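PDB 3LLC: putative hydrolase from Agrobacterium vitis, which probably hydrolyses acyl thioesters and esters, as an alpha/beta hydrolase related to the acyl-protein thioesterase ABHD10. Local coordinates for residues 12-25 / 91-103. Numbering follows the deposited sequence. Where two conformers were deposited one is given.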
loop_
_atom_site.group_PDB
_atom_site.type_symbol
_atom_site.label_atom_id
_atom_site.label_comp_id
_atom_site.label_asym_id
_atom_site.label_seq_id
_atom_site.Cartn_x
_atom_site.Cartn_y
_atom_site.Cartn_z
ATOM N N HIS A 12 11.791 7.738 -13.702
ATOM C CA HIS A 12 12.004 8.975 -12.926
ATOM C C HIS A 12 12.709 8.681 -11.600
ATOM O O HIS A 12 12.541 7.606 -11.037
ATOM C CB HIS A 12 10.633 9.627 -12.604
ATOM C CG HIS A 12 9.932 10.188 -13.801
ATOM N ND1 HIS A 12 10.076 11.500 -14.194
ATOM C CD2 HIS A 12 9.105 9.613 -14.709
ATOM C CE1 HIS A 12 9.389 11.705 -15.307
ATOM N NE2 HIS A 12 8.781 10.581 -15.635
ATOM N N ALA A 13 13.452 9.648 -11.073
ATOM C CA ALA A 13 13.988 9.581 -9.689
ATOM C C ALA A 13 13.521 10.815 -8.915
ATOM O O ALA A 13 13.699 11.936 -9.409
ATOM C CB ALA A 13 15.516 9.547 -9.711
ATOM N N ILE A 14 12.971 10.611 -7.736
ATOM C CA ILE A 14 12.424 11.694 -6.910
ATOM C C ILE A 14 13.134 11.765 -5.560
ATOM O O ILE A 14 13.181 10.771 -4.824
ATOM C CB ILE A 14 10.900 11.490 -6.691
ATOM C CG1 ILE A 14 10.144 11.545 -8.033
ATOM C CG2 ILE A 14 10.337 12.514 -5.654
ATOM C CD1 ILE A 14 9.484 10.245 -8.450
ATOM N N THR A 15 13.637 12.942 -5.200
ATOM C CA THR A 15 14.279 13.130 -3.901
ATOM C C THR A 15 13.218 13.373 -2.817
ATOM O O THR A 15 12.337 14.209 -2.986
ATOM C CB THR A 15 15.264 14.285 -3.930
ATOM O OG1 THR A 15 16.217 14.075 -4.983
ATOM C CG2 THR A 15 16.023 14.415 -2.604
ATOM N N VAL A 16 13.307 12.616 -1.724
ATOM C CA VAL A 16 12.367 12.701 -0.600
ATOM C C VAL A 16 13.169 12.938 0.670
ATOM O O VAL A 16 14.175 12.275 0.907
ATOM C CB VAL A 16 11.515 11.421 -0.475
ATOM C CG1 VAL A 16 10.474 11.551 0.684
ATOM C CG2 VAL A 16 10.819 11.058 -1.812
ATOM N N GLY A 17 12.775 13.935 1.469
ATOM C CA GLY A 17 13.459 14.225 2.734
ATOM C C GLY A 17 14.618 15.206 2.623
ATOM O O GLY A 17 15.026 15.599 1.514
ATOM N N GLN A 18 15.168 15.571 3.779
ATOM C CA GLN A 18 16.265 16.572 3.890
ATOM C C GLN A 18 17.479 16.007 4.623
ATOM O O GLN A 18 17.346 15.132 5.488
ATOM C CB GLN A 18 15.806 17.808 4.690
ATOM C CG GLN A 18 14.518 18.474 4.217
ATOM C CD GLN A 18 14.729 19.374 3.015
ATOM O OE1 GLN A 18 15.414 20.399 3.102
ATOM N NE2 GLN A 18 14.130 19.002 1.884
ATOM N N GLY A 19 18.652 16.542 4.308
ATOM C CA GLY A 19 19.883 16.211 5.025
ATOM C C GLY A 19 20.188 14.728 5.010
ATOM O O GLY A 19 20.100 14.080 3.964
ATOM N N SER A 20 20.516 14.178 6.170
ATOM C CA SER A 20 20.890 12.763 6.260
ATOM C C SER A 20 19.694 11.828 6.142
ATOM O O SER A 20 19.876 10.619 6.042
ATOM C CB SER A 20 21.672 12.483 7.552
ATOM O OG SER A 20 20.816 12.555 8.672
ATOM N N ASP A 21 18.478 12.373 6.165
ATOM C CA ASP A 21 17.276 11.606 5.857
ATOM C C ASP A 21 16.886 11.585 4.373
ATOM O O ASP A 21 15.924 10.902 4.024
ATOM C CB ASP A 21 16.080 12.119 6.691
ATOM C CG ASP A 21 16.263 11.880 8.193
ATOM O OD1 ASP A 21 16.760 10.807 8.588
ATOM O OD2 ASP A 21 15.898 12.769 8.982
ATOM N N ALA A 22 17.580 12.325 3.520
ATOM C CA ALA A 22 17.228 12.375 2.090
ATOM C C ALA A 22 17.422 10.993 1.458
ATOM O O ALA A 22 18.357 10.271 1.797
ATOM C CB ALA A 22 18.018 13.413 1.355
ATOM N N ARG A 23 16.507 10.606 0.584
ATOM C CA ARG A 23 16.667 9.390 -0.203
ATOM C C ARG A 23 16.031 9.564 -1.580
ATOM O O ARG A 23 15.035 10.281 -1.733
ATOM C CB ARG A 23 16.066 8.172 0.533
ATOM C CG ARG A 23 14.562 8.208 0.814
ATOM C CD ARG A 23 14.285 8.622 2.203
ATOM N NE ARG A 23 12.887 8.543 2.620
ATOM C CZ ARG A 23 12.312 9.435 3.420
ATOM N NH1 ARG A 23 13.006 10.499 3.848
ATOM N NH2 ARG A 23 11.050 9.283 3.794
ATOM N N SER A 24 16.603 8.890 -2.570
ATOM C CA SER A 24 16.077 8.928 -3.939
ATOM C C SER A 24 15.136 7.737 -4.193
ATOM O O SER A 24 15.511 6.568 -3.980
ATOM C CB SER A 24 17.206 8.925 -4.982
ATOM O OG SER A 24 18.037 10.078 -4.954
ATOM N N ILE A 25 13.917 8.037 -4.656
ATOM C CA ILE A 25 12.882 7.052 -4.937
ATOM C C ILE A 25 12.751 6.832 -6.457
ATOM O O ILE A 25 12.590 7.790 -7.251
ATOM C CB ILE A 25 11.508 7.521 -4.304
ATOM C CG1 ILE A 25 11.655 7.655 -2.793
ATOM C CG2 ILE A 25 10.337 6.603 -4.736
ATOM C CD1 ILE A 25 12.115 6.338 -2.036
ATOM N N ARG A 91 7.890 7.054 7.068
ATOM C CA ARG A 91 8.811 7.343 5.954
ATOM C C ARG A 91 8.276 6.866 4.603
ATOM O O ARG A 91 8.431 7.558 3.575
ATOM C CB ARG A 91 10.221 6.743 6.204
ATOM C CG ARG A 91 11.036 7.585 7.162
ATOM C CD ARG A 91 12.268 6.893 7.665
ATOM N NE ARG A 91 13.243 6.465 6.656
ATOM C CZ ARG A 91 14.209 7.224 6.127
ATOM N NH1 ARG A 91 14.328 8.519 6.422
ATOM N NH2 ARG A 91 15.067 6.678 5.267
ATOM N N TRP A 92 7.637 5.690 4.593
ATOM C CA TRP A 92 7.108 5.114 3.357
ATOM C C TRP A 92 5.855 5.874 2.886
ATOM O O TRP A 92 5.665 6.081 1.689
ATOM C CB TRP A 92 6.841 3.606 3.538
ATOM C CG TRP A 92 8.155 2.811 3.686
ATOM C CD1 TRP A 92 9.336 3.088 3.076
ATOM C CD2 TRP A 92 8.386 1.602 4.463
ATOM N NE1 TRP A 92 10.299 2.150 3.418
ATOM C CE2 TRP A 92 9.742 1.228 4.255
ATOM C CE3 TRP A 92 7.594 0.822 5.302
ATOM C CZ2 TRP A 92 10.312 0.087 4.854
ATOM C CZ3 TRP A 92 8.167 -0.299 5.917
ATOM C CH2 TRP A 92 9.514 -0.640 5.698
ATOM N N LEU A 93 5.065 6.368 3.835
ATOM C CA LEU A 93 3.961 7.267 3.519
ATOM C C LEU A 93 4.481 8.584 2.938
ATOM O O LEU A 93 3.919 9.087 1.952
ATOM C CB LEU A 93 3.123 7.545 4.781
ATOM C CG LEU A 93 2.068 8.666 4.679
ATOM C CD1 LEU A 93 0.959 8.303 3.623
ATOM C CD2 LEU A 93 1.411 8.898 6.098
ATOM N N GLU A 94 5.514 9.158 3.552
ATOM C CA GLU A 94 6.109 10.388 3.075
ATOM C C GLU A 94 6.550 10.254 1.608
ATOM O O GLU A 94 6.408 11.184 0.793
ATOM C CB GLU A 94 7.309 10.766 3.947
ATOM C CG GLU A 94 7.952 12.089 3.575
ATOM C CD GLU A 94 9.192 12.448 4.406
ATOM O OE1 GLU A 94 9.786 11.567 5.089
ATOM O OE2 GLU A 94 9.592 13.632 4.349
ATOM N N GLU A 95 7.087 9.088 1.276
ATOM C CA GLU A 95 7.522 8.809 -0.103
ATOM C C GLU A 95 6.316 8.726 -1.087
ATOM O O GLU A 95 6.349 9.302 -2.182
ATOM C CB GLU A 95 8.354 7.508 -0.110
ATOM C CG GLU A 95 9.705 7.661 0.614
ATOM C CD GLU A 95 10.309 6.330 1.131
ATOM O OE1 GLU A 95 9.877 5.277 0.617
ATOM O OE2 GLU A 95 11.222 6.389 2.004
ATOM N N ALA A 96 5.269 8.012 -0.698
ATOM C CA ALA A 96 4.070 7.901 -1.497
ATOM C C ALA A 96 3.501 9.297 -1.791
ATOM O O ALA A 96 3.189 9.603 -2.948
ATOM C CB ALA A 96 3.001 6.970 -0.822
ATOM N N LEU A 97 3.404 10.143 -0.768
ATOM C CA LEU A 97 2.874 11.495 -0.955
ATOM C C LEU A 97 3.797 12.333 -1.864
ATOM O O LEU A 97 3.319 13.113 -2.712
ATOM C CB LEU A 97 2.647 12.158 0.414
ATOM C CG LEU A 97 2.019 13.553 0.481
ATOM C CD1 LEU A 97 0.722 13.583 -0.321
ATOM C CD2 LEU A 97 1.771 13.984 1.942
ATOM N N ALA A 98 5.123 12.207 -1.691
ATOM C CA ALA A 98 6.071 12.926 -2.536
ATOM C C ALA A 98 5.969 12.522 -4.020
ATOM O O ALA A 98 6.127 13.350 -4.924
ATOM C CB ALA A 98 7.529 12.760 -2.027
ATOM N N VAL A 99 5.745 11.241 -4.266
ATOM C CA VAL A 99 5.619 10.752 -5.637
ATOM C C VAL A 99 4.330 11.336 -6.252
ATOM O O VAL A 99 4.350 11.888 -7.364
ATOM C CB VAL A 99 5.618 9.222 -5.664
ATOM C CG1 VAL A 99 5.116 8.716 -7.040
ATOM C CG2 VAL A 99 7.036 8.714 -5.338
ATOM N N LEU A 100 3.230 11.279 -5.497
ATOM C CA LEU A 100 1.981 11.877 -5.975
ATOM C C LEU A 100 2.126 13.382 -6.242
ATOM O O LEU A 100 1.663 13.866 -7.290
ATOM C CB LEU A 100 0.815 11.567 -5.022
ATOM C CG LEU A 100 -0.596 11.866 -5.535
ATOM C CD1 LEU A 100 -1.055 10.813 -6.536
ATOM C CD2 LEU A 100 -1.538 11.933 -4.367
ATOM N N ASP A 101 2.781 14.125 -5.339
ATOM C CA ASP A 101 2.977 15.564 -5.514
ATOM C C ASP A 101 3.948 15.929 -6.651
ATOM O O ASP A 101 3.919 17.057 -7.181
ATOM C CB ASP A 101 3.461 16.216 -4.213
ATOM C CG ASP A 101 2.393 16.179 -3.082
ATOM O OD1 ASP A 101 1.195 15.889 -3.360
ATOM O OD2 ASP A 101 2.759 16.448 -1.907
ATOM N N HIS A 102 4.808 14.986 -7.036
ATOM C CA HIS A 102 5.739 15.223 -8.145
ATOM C C HIS A 102 4.976 15.215 -9.486
ATOM O O HIS A 102 5.231 16.030 -10.337
ATOM C CB HIS A 102 6.848 14.165 -8.139
ATOM C CG HIS A 102 7.908 14.368 -9.186
ATOM N ND1 HIS A 102 8.966 15.240 -9.018
ATOM C CD2 HIS A 102 8.080 13.800 -10.405
ATOM C CE1 HIS A 102 9.725 15.225 -10.104
ATOM N NE2 HIS A 102 9.222 14.346 -10.951
ATOM N N PHE A 103 4.063 14.262 -9.656
ATOM C CA PHE A 103 3.336 14.056 -10.910
ATOM C C PHE A 103 1.982 14.766 -10.973
ATOM O O PHE A 103 1.515 15.085 -12.061
ATOM C CB PHE A 103 3.164 12.553 -11.137
ATOM C CG PHE A 103 4.472 11.837 -11.386
ATOM C CD1 PHE A 103 5.158 12.057 -12.574
ATOM C CD2 PHE A 103 5.010 10.973 -10.450
ATOM C CE1 PHE A 103 6.369 11.419 -12.821
ATOM C CE2 PHE A 103 6.211 10.328 -10.693
ATOM C CZ PHE A 103 6.888 10.549 -11.882
HETATM O O HOH W 1 11.066 13.591 -13.007
HETATM O O HOH W 2 17.602 7.996 4.702
HETATM O O HOH W 3 12.197 12.323 6.100
#
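The hairpin formed by strands 12-16 and 23-25 lies on helix 91-103, strand 12-16 running at 127° to the helix with an axial approach of 8.9 Å, so that Val16 meets Glu95 and Ile14 meets Val99. Arg23 shows how a buried guanidinium can be held along its edge and on both faces. Its CG sits between the backbone N and carbonyl carbon (chi1 62°), and a bend at chi2 turns the group toward Glu94 and Glu95, with which it forms a salt-bridge network. Arg23 NE gives a nearly straight bond to Glu95 OE2 (2.8 Å), met on the anti side, an oxygen also hydrogen-bonded with Ser75 OG. Arg23 NH2 reaches Glu94 OE1 at 2.9 Å, from above that carboxylate's plane, and also Arg91 O, while NH1 turns back to Asp21 O. Val16 CG1 covers one guanidinium face; on the opposite face the Arg91 guanidinium stacks with planes 24° apart, a like-charged pair that the glutamates probably ease by offsetting the charge of Arg23. Beyond this network the contact becomes mainly apolar and aromatic: Val16 CG2 touches Ala98 CB at 3.7 Å, and Ile14 CG1 lies over the His102 ring in a CH-pi contact. At the far end Phe103 points its edge into the His12 face, a T-shaped pair, and one water joins His12 ND1 to His102 NE2. Here an alpha/beta-hydrolase helix packs against the antiparallel edge hairpin of the central mixed sheet.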